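Long-range contacts in fucolectin-related protein (Streptococcus pneumoniae, PDB 2J22), which probably binds fucose-containing glycans of blood group antigens, as a calcium-bearing carbohydrate-binding module of a pneumococcal virulence factor: residues I75-D80 and D107-N112; E20-S25 and P57-I62; T67-K72 and G120-K125. One frame throughout, in Å; residues are numbered along the deposited sequence.

Contact 1 (I75-D80 and D107-N112); sequences IYNRTD and DSLESN
Asn77 and Asn112 meet through the backbone: Asn77 N donates to Asn112 O at 2.8 Å, almost straight at 168°, with the nitrogen tilted out of the carbonyl plane. The same Asn112 O lies 3.5 Å from Asn77 CB and 3.6 Å from Tyr76 CA, so one carbonyl oxygen is lodged against the backbone of Tyr76 and Asn77. Two small apolar touches flank it. Leu109 lays its CD2 branch against Asn77 CB at 3.8 Å, the two side chains crossing at a slant, while farther along Thr79 CG2 meets Asn112 CB at 3.7 Å at the exposed side of the contact.

Next come two waters. One accepts from Asn77 ND2 and donates to Ser111 O at 2.7 Å, stitching the amide to the turn; the other donates to Asn77 O at 2.6 Å and makes a weak link to Asn112 O. The carboxamide of Asn77, swung anti to its own backbone nitrogen (chi1 -162°), also gives ND2 to Ile83 O, which ties it to the chain beyond Asp80. The salt bridge between Arg78 and Asp80 is local to 75-80 and takes no part in the contact.

Segment 107-112 is the link by which the chain leaves strand 100-108, outermost in one sheet of this galactose-binding-like beta-sandwich, and enters strand 113-118 in the other. There it comes alongside strand 67-77, whose Tyr76 pairs by its backbone with the calcium-site residue Glu141 of strand 139-146.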
loop_
_atom_site.group_PDB
_atom_site.type_symbol
_atom_site.label_atom_id
_atom_site.label_comp_id
_atom_site.label_asym_id
_atom_site.label_seq_id
_atom_site.Cartn_x
_atom_site.Cartn_y
_atom_site.Cartn_z
ATOM N N ILE A 75 3.724 5.054 2.660
ATOM C CA ILE A 75 2.776 4.106 3.267
ATOM C C ILE A 75 2.499 4.541 4.721
ATOM O O ILE A 75 3.430 4.745 5.500
ATOM C CB ILE A 75 3.346 2.674 3.238
ATOM C CG1 ILE A 75 3.430 2.167 1.790
ATOM C CG2 ILE A 75 2.524 1.698 4.132
ATOM C CD1 ILE A 75 4.608 1.238 1.573
ATOM N N TYR A 76 1.226 4.716 5.046
ATOM C CA TYR A 76 0.746 5.136 6.374
ATOM C C TYR A 76 0.097 3.924 7.023
ATOM O O TYR A 76 -0.722 3.258 6.405
ATOM C CB TYR A 76 -0.255 6.279 6.246
ATOM C CG TYR A 76 0.436 7.591 5.957
ATOM C CD1 TYR A 76 1.044 8.295 6.984
ATOM C CD2 TYR A 76 0.570 8.086 4.647
ATOM C CE1 TYR A 76 1.735 9.461 6.761
ATOM C CE2 TYR A 76 1.292 9.283 4.406
ATOM C CZ TYR A 76 1.856 9.945 5.484
ATOM O OH TYR A 76 2.512 11.132 5.326
ATOM N N ASN A 77 0.585 3.541 8.198
ATOM C CA ASN A 77 0.058 2.360 8.881
ATOM C C ASN A 77 -1.233 2.645 9.661
ATOM O O ASN A 77 -1.518 3.797 9.968
ATOM C CB ASN A 77 1.138 1.920 9.878
ATOM C CG ASN A 77 0.967 0.480 10.364
ATOM O OD1 ASN A 77 0.088 -0.241 9.930
ATOM N ND2 ASN A 77 1.854 0.055 11.290
ATOM N N ARG A 78 -2.005 1.616 9.989
ATOM C CA ARG A 78 -2.987 1.688 11.055
ATOM C C ARG A 78 -2.279 2.174 12.344
ATOM O O ARG A 78 -1.075 1.941 12.510
ATOM C CB ARG A 78 -3.542 0.275 11.325
ATOM C CG ARG A 78 -4.767 0.235 12.303
ATOM C CD ARG A 78 -5.384 -1.168 12.481
ATOM N NE ARG A 78 -6.419 -1.122 13.534
ATOM C CZ ARG A 78 -7.073 -2.200 13.939
ATOM N NH1 ARG A 78 -6.774 -3.387 13.406
ATOM N NH2 ARG A 78 -7.979 -2.114 14.905
ATOM N N THR A 79 -3.007 2.881 13.201
ATOM C CA THR A 79 -2.434 3.451 14.436
ATOM C C THR A 79 -3.207 3.110 15.739
ATOM O O THR A 79 -2.645 3.198 16.811
ATOM C CB THR A 79 -2.269 5.020 14.320
ATOM O OG1 THR A 79 -3.546 5.633 14.168
ATOM C CG2 THR A 79 -1.484 5.453 13.075
ATOM N N ASP A 80 -4.472 2.722 15.686
ATOM C CA ASP A 80 -5.217 2.544 16.947
ATOM C C ASP A 80 -4.879 1.245 17.704
ATOM O O ASP A 80 -4.865 1.242 18.922
ATOM C CB ASP A 80 -6.715 2.615 16.698
ATOM C CG ASP A 80 -7.204 1.463 15.818
ATOM O OD1 ASP A 80 -6.917 1.478 14.600
ATOM O OD2 ASP A 80 -7.823 0.487 16.250
ATOM N N ASP A 107 11.269 -4.875 7.077
ATOM C CA ASP A 107 11.267 -5.657 8.297
ATOM C C ASP A 107 10.186 -5.103 9.218
ATOM O O ASP A 107 9.292 -5.835 9.646
ATOM C CB ASP A 107 12.661 -5.624 8.967
ATOM C CG ASP A 107 13.781 -6.209 8.061
ATOM O OD1 ASP A 107 13.598 -7.286 7.437
ATOM O OD2 ASP A 107 14.897 -5.651 7.911
ATOM N N SER A 108 10.248 -3.805 9.496
ATOM C CA SER A 108 9.250 -3.175 10.347
ATOM C C SER A 108 9.248 -1.656 10.182
ATOM O O SER A 108 10.187 -1.069 9.641
ATOM C CB SER A 108 9.445 -3.563 11.829
ATOM O OG SER A 108 10.606 -2.950 12.366
ATOM N N LEU A 109 8.158 -1.046 10.637
ATOM C CA LEU A 109 8.028 0.401 10.678
ATOM C C LEU A 109 8.337 0.819 12.104
ATOM O O LEU A 109 7.919 0.153 13.054
ATOM C CB LEU A 109 6.591 0.804 10.366
ATOM C CG LEU A 109 6.244 1.174 8.943
ATOM C CD1 LEU A 109 6.438 0.014 8.006
ATOM C CD2 LEU A 109 4.788 1.673 8.875
ATOM N N GLU A 110 9.063 1.911 12.264
ATOM C CA GLU A 110 9.217 2.467 13.602
ATOM C C GLU A 110 8.207 3.544 13.945
ATOM O O GLU A 110 7.830 3.705 15.128
ATOM C CB GLU A 110 10.607 3.011 13.775
ATOM C CG GLU A 110 11.560 1.932 14.243
ATOM C CD GLU A 110 12.939 2.478 14.434
ATOM O OE1 GLU A 110 13.880 1.667 14.330
ATOM O OE2 GLU A 110 13.081 3.707 14.681
ATOM N N SER A 111 7.787 4.309 12.941
ATOM C CA SER A 111 6.765 5.328 13.192
ATOM C C SER A 111 5.509 4.892 12.485
ATOM O O SER A 111 5.455 3.782 11.974
ATOM C CB SER A 111 7.208 6.727 12.726
ATOM O OG SER A 111 7.659 6.692 11.391
ATOM N N ASN A 112 4.501 5.750 12.447
ATOM C CA ASN A 112 3.278 5.372 11.774
ATOM C C ASN A 112 3.391 5.387 10.247
ATOM O O ASN A 112 2.403 5.216 9.586
ATOM C CB ASN A 112 2.069 6.181 12.271
ATOM C CG ASN A 112 2.161 7.690 11.953
ATOM O OD1 ASN A 112 2.883 8.136 11.030
ATOM N ND2 ASN A 112 1.410 8.484 12.729
HETATM O O HOH W 1 3.795 1.719 12.595
HETATM O O HOH W 2 -0.734 6.290 9.787
#

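Contact 2 (E20-S25 and P57-I62); sequences ETRQSS and PSWWEI
Arg22 and Glu61 form a hydrogen-bonded antiparallel pair, with Arg22 N to Glu61 O at 2.9 Å and Glu61 N to Arg22 O at 2.8 Å. The ladder runs on through Ser24 N to Trp59 O, and is closed by a side chain: Trp59 N donates to Ser24 OG at 3.3 Å, an oxygen also bonded to Asp55 OD2.

The charged contact repeats the Arg22-Glu61 pairing. Glu61 CG is anti to its backbone N (chi1 -159°), and the extended chain runs alongside Arg22, whose NE and NH2 both reach Glu61 OE1 at 2.9 Å from one carboxylate face. Glu61 OE2 is held by Arg127, so two arginines would probably favour the ionised acid.

Aromatic packing carries the rest. Ser24 CB sits over the five-membered ring of Trp59 in a CH-pi contact, 3.5 Å from its centroid, and Trp59 CH2 lies over one face of the Arg22 guanidinium, the planes 60° apart. On the face carrying Thr21, Gln23 and Trp60, Gln23 OE1 approaches the Trp60 edge at CD1, 3.4 Å away, its NE2 bonded to Gly30 O; Thr21 CG2 reaches CZ2 obliquely.

Strand 20-23 is one of its sheet's two outermost strands; strand 59-64 separates it from strand 125-130. Trp60 faces Leu139 and Val142 of the opposing sheet, Arg22 and Glu61 the other side, beside Arg127.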
loop_
_atom_site.group_PDB
_atom_site.type_symbol
_atom_site.label_atom_id
_atom_site.label_comp_id
_atom_site.label_asym_id
_atom_site.label_seq_id
_atom_site.Cartn_x
_atom_site.Cartn_y
_atom_site.Cartn_z
ATOM N N GLU A 20 -7.695 2.713 -9.284
ATOM C CA GLU A 20 -8.363 1.449 -8.993
ATOM C C GLU A 20 -7.502 0.626 -8.052
ATOM O O GLU A 20 -6.292 0.430 -8.321
ATOM C CB GLU A 20 -8.609 0.661 -10.285
ATOM C CG GLU A 20 -9.882 1.100 -11.012
ATOM C CD GLU A 20 -9.881 0.652 -12.473
ATOM O OE1 GLU A 20 -8.850 0.899 -13.171
ATOM O OE2 GLU A 20 -10.899 0.044 -12.926
ATOM N N THR A 21 -8.109 0.183 -6.954
ATOM C CA THR A 21 -7.429 -0.708 -6.015
ATOM C C THR A 21 -8.093 -2.078 -5.882
ATOM O O THR A 21 -9.325 -2.278 -6.214
ATOM C CB THR A 21 -7.247 -0.028 -4.636
ATOM O OG1 THR A 21 -8.532 0.308 -4.099
ATOM C CG2 THR A 21 -6.534 1.300 -4.784
ATOM N N ARG A 22 -7.318 -3.045 -5.401
ATOM C CA ARG A 22 -7.924 -4.296 -5.001
ATOM C C ARG A 22 -7.067 -4.992 -3.920
ATOM O O ARG A 22 -5.925 -4.597 -3.678
ATOM C CB ARG A 22 -8.154 -5.210 -6.231
ATOM C CG ARG A 22 -6.899 -5.786 -6.774
ATOM C CD ARG A 22 -7.031 -6.393 -8.156
ATOM N NE ARG A 22 -5.715 -6.895 -8.568
ATOM C CZ ARG A 22 -5.476 -8.180 -8.753
ATOM N NH1 ARG A 22 -6.462 -9.056 -8.577
ATOM N NH2 ARG A 22 -4.280 -8.595 -9.114
ATOM N N GLN A 23 -7.595 -6.042 -3.305
ATOM C CA GLN A 23 -6.815 -6.715 -2.265
ATOM C C GLN A 23 -7.267 -8.157 -2.148
ATOM O O GLN A 23 -8.273 -8.544 -2.738
ATOM C CB GLN A 23 -6.894 -5.931 -0.913
ATOM C CG GLN A 23 -8.307 -5.743 -0.283
ATOM C CD GLN A 23 -8.367 -4.731 0.900
ATOM O OE1 GLN A 23 -7.357 -4.048 1.245
ATOM N NE2 GLN A 23 -9.483 -4.686 1.553
ATOM N N SER A 24 -6.515 -8.944 -1.410
ATOM C CA SER A 24 -6.694 -10.374 -1.290
ATOM C C SER A 24 -8.086 -10.700 -0.741
ATOM O O SER A 24 -8.712 -11.653 -1.213
ATOM C CB SER A 24 -5.594 -10.948 -0.412
ATOM O OG SER A 24 -5.650 -10.312 0.866
ATOM N N SER A 25 -8.580 -9.921 0.234
ATOM C CA SER A 25 -9.954 -10.115 0.701
ATOM C C SER A 25 -10.335 -8.885 1.533
ATOM O O SER A 25 -9.525 -8.028 1.777
ATOM C CB SER A 25 -10.104 -11.395 1.552
ATOM O OG SER A 25 -9.281 -11.303 2.716
ATOM N N PRO A 57 -0.742 -15.295 1.392
ATOM C CA PRO A 57 -0.691 -14.080 2.212
ATOM C C PRO A 57 -1.831 -13.091 2.007
ATOM O O PRO A 57 -2.529 -13.102 0.988
ATOM C CB PRO A 57 0.597 -13.399 1.682
ATOM C CG PRO A 57 0.628 -13.786 0.221
ATOM C CD PRO A 57 0.036 -15.154 0.129
ATOM N N SER A 58 -1.950 -12.154 2.945
ATOM C CA SER A 58 -2.647 -10.900 2.697
ATOM C C SER A 58 -1.846 -9.934 1.824
ATOM O O SER A 58 -0.643 -9.750 2.021
ATOM C CB SER A 58 -3.024 -10.196 4.019
ATOM O OG SER A 58 -3.676 -11.098 4.910
ATOM N N TRP A 59 -2.528 -9.279 0.871
ATOM C CA TRP A 59 -1.866 -8.310 0.033
ATOM C C TRP A 59 -2.892 -7.244 -0.411
ATOM O O TRP A 59 -4.085 -7.424 -0.288
ATOM C CB TRP A 59 -1.165 -9.005 -1.177
ATOM C CG TRP A 59 -2.138 -9.860 -2.015
ATOM C CD1 TRP A 59 -2.290 -11.203 -1.958
ATOM C CD2 TRP A 59 -3.050 -9.397 -3.017
ATOM N NE1 TRP A 59 -3.263 -11.618 -2.842
ATOM C CE2 TRP A 59 -3.749 -10.523 -3.504
ATOM C CE3 TRP A 59 -3.360 -8.128 -3.554
ATOM C CZ2 TRP A 59 -4.762 -10.424 -4.478
ATOM C CZ3 TRP A 59 -4.355 -8.015 -4.521
ATOM C CH2 TRP A 59 -5.041 -9.177 -4.992
ATOM N N TRP A 60 -2.371 -6.157 -0.942
ATOM C CA TRP A 60 -3.144 -5.047 -1.482
ATOM C C TRP A 60 -2.420 -4.479 -2.706
ATOM O O TRP A 60 -1.179 -4.467 -2.789
ATOM C CB TRP A 60 -3.346 -3.979 -0.381
ATOM C CG TRP A 60 -3.903 -2.646 -0.808
ATOM C CD1 TRP A 60 -5.126 -2.156 -0.490
ATOM C CD2 TRP A 60 -3.197 -1.590 -1.454
ATOM N NE1 TRP A 60 -5.241 -0.873 -0.950
ATOM C CE2 TRP A 60 -4.067 -0.494 -1.519
ATOM C CE3 TRP A 60 -1.879 -1.442 -1.947
ATOM C CZ2 TRP A 60 -3.735 0.707 -2.159
ATOM C CZ3 TRP A 60 -1.513 -0.232 -2.545
ATOM C CH2 TRP A 60 -2.452 0.826 -2.662
ATOM N N GLU A 61 -3.190 -4.007 -3.677
ATOM C CA GLU A 61 -2.611 -3.557 -4.937
ATOM C C GLU A 61 -3.298 -2.329 -5.491
ATOM O O GLU A 61 -4.531 -2.165 -5.331
ATOM C CB GLU A 61 -2.814 -4.647 -5.982
ATOM C CG GLU A 61 -1.889 -4.571 -7.158
ATOM C CD GLU A 61 -1.995 -5.853 -7.904
ATOM O OE1 GLU A 61 -2.995 -6.010 -8.655
ATOM O OE2 GLU A 61 -1.133 -6.697 -7.666
ATOM N N ILE A 62 -2.512 -1.504 -6.190
ATOM C CA ILE A 62 -3.008 -0.291 -6.852
ATOM C C ILE A 62 -2.556 -0.318 -8.317
ATOM O O ILE A 62 -1.407 -0.666 -8.615
ATOM C CB ILE A 62 -2.529 0.982 -6.150
ATOM C CG1 ILE A 62 -3.159 2.220 -6.819
ATOM C CG2 ILE A 62 -0.963 1.031 -6.113
ATOM C CD1 ILE A 62 -2.862 3.522 -6.143
#

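Contact 3 (T67-K72 and G120-K125); sequences TEELEK and GLKGKK
Glu68 and Gly123 make the firm end of this contact, Glu68 N bonding Gly123 O at 2.9 Å and Gly123 N returning to Glu68 O at 3.0 Å. The side chain of Leu70 packs close beside them. Its CB stands 3.2 Å from Leu121 O, which also accepts from Leu70 N, while CD1 lies near Gly123 N; a beta carbon on Gly123 would come tight against Leu70 CD1, so the lack of a side chain lets the leucine branch lie there. The buried leucine continues onto Ile93, which Leu121 also touches.

Strand 121-123 is a short edge piece beside strand 67-77 in a galactose-binding-like beta-sandwich. The chain turns corners at Gly120 and Lys124, which makes it a connection from one sheet to the other, and the two strand axes stand at 136°. Classic bulges flank the pairing: Glu71 and Lys72 against Tyr145, Lys124 and Lys125 against Tyr94.

Toward solvent the fit slackens. Glu69 and Lys122 run side by side, each with CG anti to its carbonyl carbon (chi1 -65° and -69°), yet Glu69 OE1 and Lys122 NZ stay 4.0 Å apart, a long salt bridge. Thr67 CG2 rests on Lys122 CB at 3.7 Å, the side chains nearly at right angles. At the far corner the bond from Gly120 N to Leu70 O is weak and bent, and Glu71 OE2 lies near Gly120 CA. Lys124 carries its ammonium off to a salt bridge with Asp63.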
loop_
_atom_site.group_PDB
_atom_site.type_symbol
_atom_site.label_atom_id
_atom_site.label_comp_id
_atom_site.label_asym_id
_atom_site.label_seq_id
_atom_site.Cartn_x
_atom_site.Cartn_y
_atom_site.Cartn_z
ATOM N N THR A 67 1.711 3.470 -17.213
ATOM C CA THR A 67 3.072 3.579 -16.700
ATOM C C THR A 67 3.362 5.003 -16.276
ATOM O O THR A 67 2.995 5.963 -16.986
ATOM C CB THR A 67 4.074 3.098 -17.779
ATOM O OG1 THR A 67 3.810 1.721 -18.079
ATOM C CG2 THR A 67 5.519 3.088 -17.262
ATOM N N GLU A 68 3.982 5.157 -15.096
ATOM C CA GLU A 68 4.285 6.492 -14.604
ATOM C C GLU A 68 5.705 6.451 -14.126
ATOM O O GLU A 68 6.185 5.371 -13.750
ATOM C CB GLU A 68 3.337 6.975 -13.450
ATOM C CG GLU A 68 1.851 7.170 -13.862
ATOM C CD GLU A 68 1.535 8.384 -14.750
ATOM O OE1 GLU A 68 2.390 9.260 -15.002
ATOM O OE2 GLU A 68 0.378 8.485 -15.210
ATOM N N GLU A 69 6.355 7.620 -14.175
ATOM C CA GLU A 69 7.665 7.823 -13.533
ATOM C C GLU A 69 7.462 8.105 -12.063
ATOM O O GLU A 69 6.978 9.151 -11.704
ATOM C CB GLU A 69 8.466 8.951 -14.220
ATOM C CG GLU A 69 8.837 8.617 -15.657
ATOM C CD GLU A 69 9.416 9.822 -16.368
ATOM O OE1 GLU A 69 10.535 10.259 -15.986
ATOM O OE2 GLU A 69 8.711 10.357 -17.263
ATOM N N LEU A 70 7.895 7.169 -11.220
ATOM C CA LEU A 70 7.538 7.174 -9.821
ATOM C C LEU A 70 8.643 7.833 -9.027
ATOM O O LEU A 70 9.760 7.353 -9.073
ATOM C CB LEU A 70 7.322 5.727 -9.315
ATOM C CG LEU A 70 6.346 4.898 -10.178
ATOM C CD1 LEU A 70 6.262 3.436 -9.744
ATOM C CD2 LEU A 70 4.978 5.559 -10.205
ATOM N N GLU A 71 8.303 8.870 -8.250
ATOM C CA GLU A 71 9.302 9.631 -7.482
ATOM C C GLU A 71 9.370 9.129 -6.063
ATOM O O GLU A 71 10.456 8.918 -5.524
ATOM C CB GLU A 71 9.016 11.143 -7.426
ATOM C CG GLU A 71 8.934 11.812 -8.772
ATOM C CD GLU A 71 10.215 11.601 -9.551
ATOM O OE1 GLU A 71 11.305 11.745 -8.891
ATOM O OE2 GLU A 71 10.120 11.278 -10.781
ATOM N N LYS A 72 8.197 8.933 -5.446
ATOM C CA LYS A 72 8.166 8.646 -4.030
ATOM C C LYS A 72 6.979 7.737 -3.783
ATOM O O LYS A 72 5.927 7.888 -4.454
ATOM C CB LYS A 72 8.007 9.984 -3.251
ATOM C CG LYS A 72 8.256 9.920 -1.694
ATOM C CD LYS A 72 7.722 11.226 -1.110
ATOM C CE LYS A 72 8.750 12.078 -0.411
ATOM N NZ LYS A 72 8.060 13.390 -0.080
ATOM N N GLY A 120 12.166 8.125 -10.051
ATOM C CA GLY A 120 11.690 8.046 -11.430
ATOM C C GLY A 120 11.589 6.640 -12.045
ATOM O O GLY A 120 11.338 6.492 -13.255
ATOM N N LEU A 121 11.770 5.593 -11.238
ATOM C CA LEU A 121 11.355 4.239 -11.635
ATOM C C LEU A 121 10.004 4.222 -12.412
ATOM O O LEU A 121 8.986 4.758 -11.910
ATOM C CB LEU A 121 11.245 3.374 -10.363
ATOM C CG LEU A 121 10.776 1.927 -10.507
ATOM C CD1 LEU A 121 11.871 1.119 -11.250
ATOM C CD2 LEU A 121 10.424 1.355 -9.089
ATOM N N LYS A 122 9.979 3.666 -13.640
ATOM C CA LYS A 122 8.727 3.521 -14.397
ATOM C C LYS A 122 7.979 2.253 -13.948
ATOM O O LYS A 122 8.576 1.165 -13.953
ATOM C CB LYS A 122 8.972 3.496 -15.914
ATOM C CG LYS A 122 9.456 4.875 -16.503
ATOM C CD LYS A 122 9.841 4.715 -17.948
ATOM C CE LYS A 122 9.928 6.100 -18.607
ATOM N NZ LYS A 122 11.030 6.872 -18.003
ATOM N N GLY A 123 6.715 2.429 -13.512
ATOM C CA GLY A 123 5.827 1.322 -13.144
ATOM C C GLY A 123 4.362 1.655 -13.342
ATOM O O GLY A 123 3.980 2.865 -13.395
ATOM N N LYS A 124 3.535 0.608 -13.398
ATOM C CA LYS A 124 2.100 0.794 -13.561
ATOM C C LYS A 124 1.253 0.293 -12.377
ATOM O O LYS A 124 0.066 0.705 -12.238
ATOM C CB LYS A 124 1.630 0.119 -14.861
ATOM C CG LYS A 124 0.121 -0.027 -14.982
ATOM C CD LYS A 124 -0.215 0.035 -16.410
ATOM C CE LYS A 124 -1.577 -0.482 -16.710
ATOM N NZ LYS A 124 -2.530 0.379 -16.081
ATOM N N LYS A 125 1.860 -0.583 -11.564
ATOM C CA LYS A 125 1.154 -1.246 -10.457
ATOM C C LYS A 125 2.061 -1.427 -9.253
ATOM O O LYS A 125 3.272 -1.712 -9.407
ATOM C CB LYS A 125 0.655 -2.658 -10.850
ATOM C CG LYS A 125 -0.556 -2.671 -11.716
ATOM C CD LYS A 125 -1.064 -4.118 -11.875
ATOM C CE LYS A 125 -2.177 -4.156 -12.944
ATOM N NZ LYS A 125 -2.498 -5.572 -13.259
#

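Overall arrangement
Contacts 1 and 3 share strand 67-77, at its two ends, with centres about 23 Å apart; contact 1 is nested within the loop that contact 3 closes. Contact 2 lies within the other sheet of the sandwich, whose strand 100-108 also leads into contact 1; its strand 59-64 precedes strand 67-77 in the chain. Contacts 1 and 2 lie on opposite sides of the chain's centre. Contact 3 is at the surface, while contacts 1 and 2 are partly buried. Chemistry follows place: contact 1 relies on a single direct backbone bond and waters, contact 2 on a regular ladder with tryptophans and a short salt bridge, contact 3 on a brief ladder with a long one. Contacts 2 and 3 touch where Lys125 packs on Ile62.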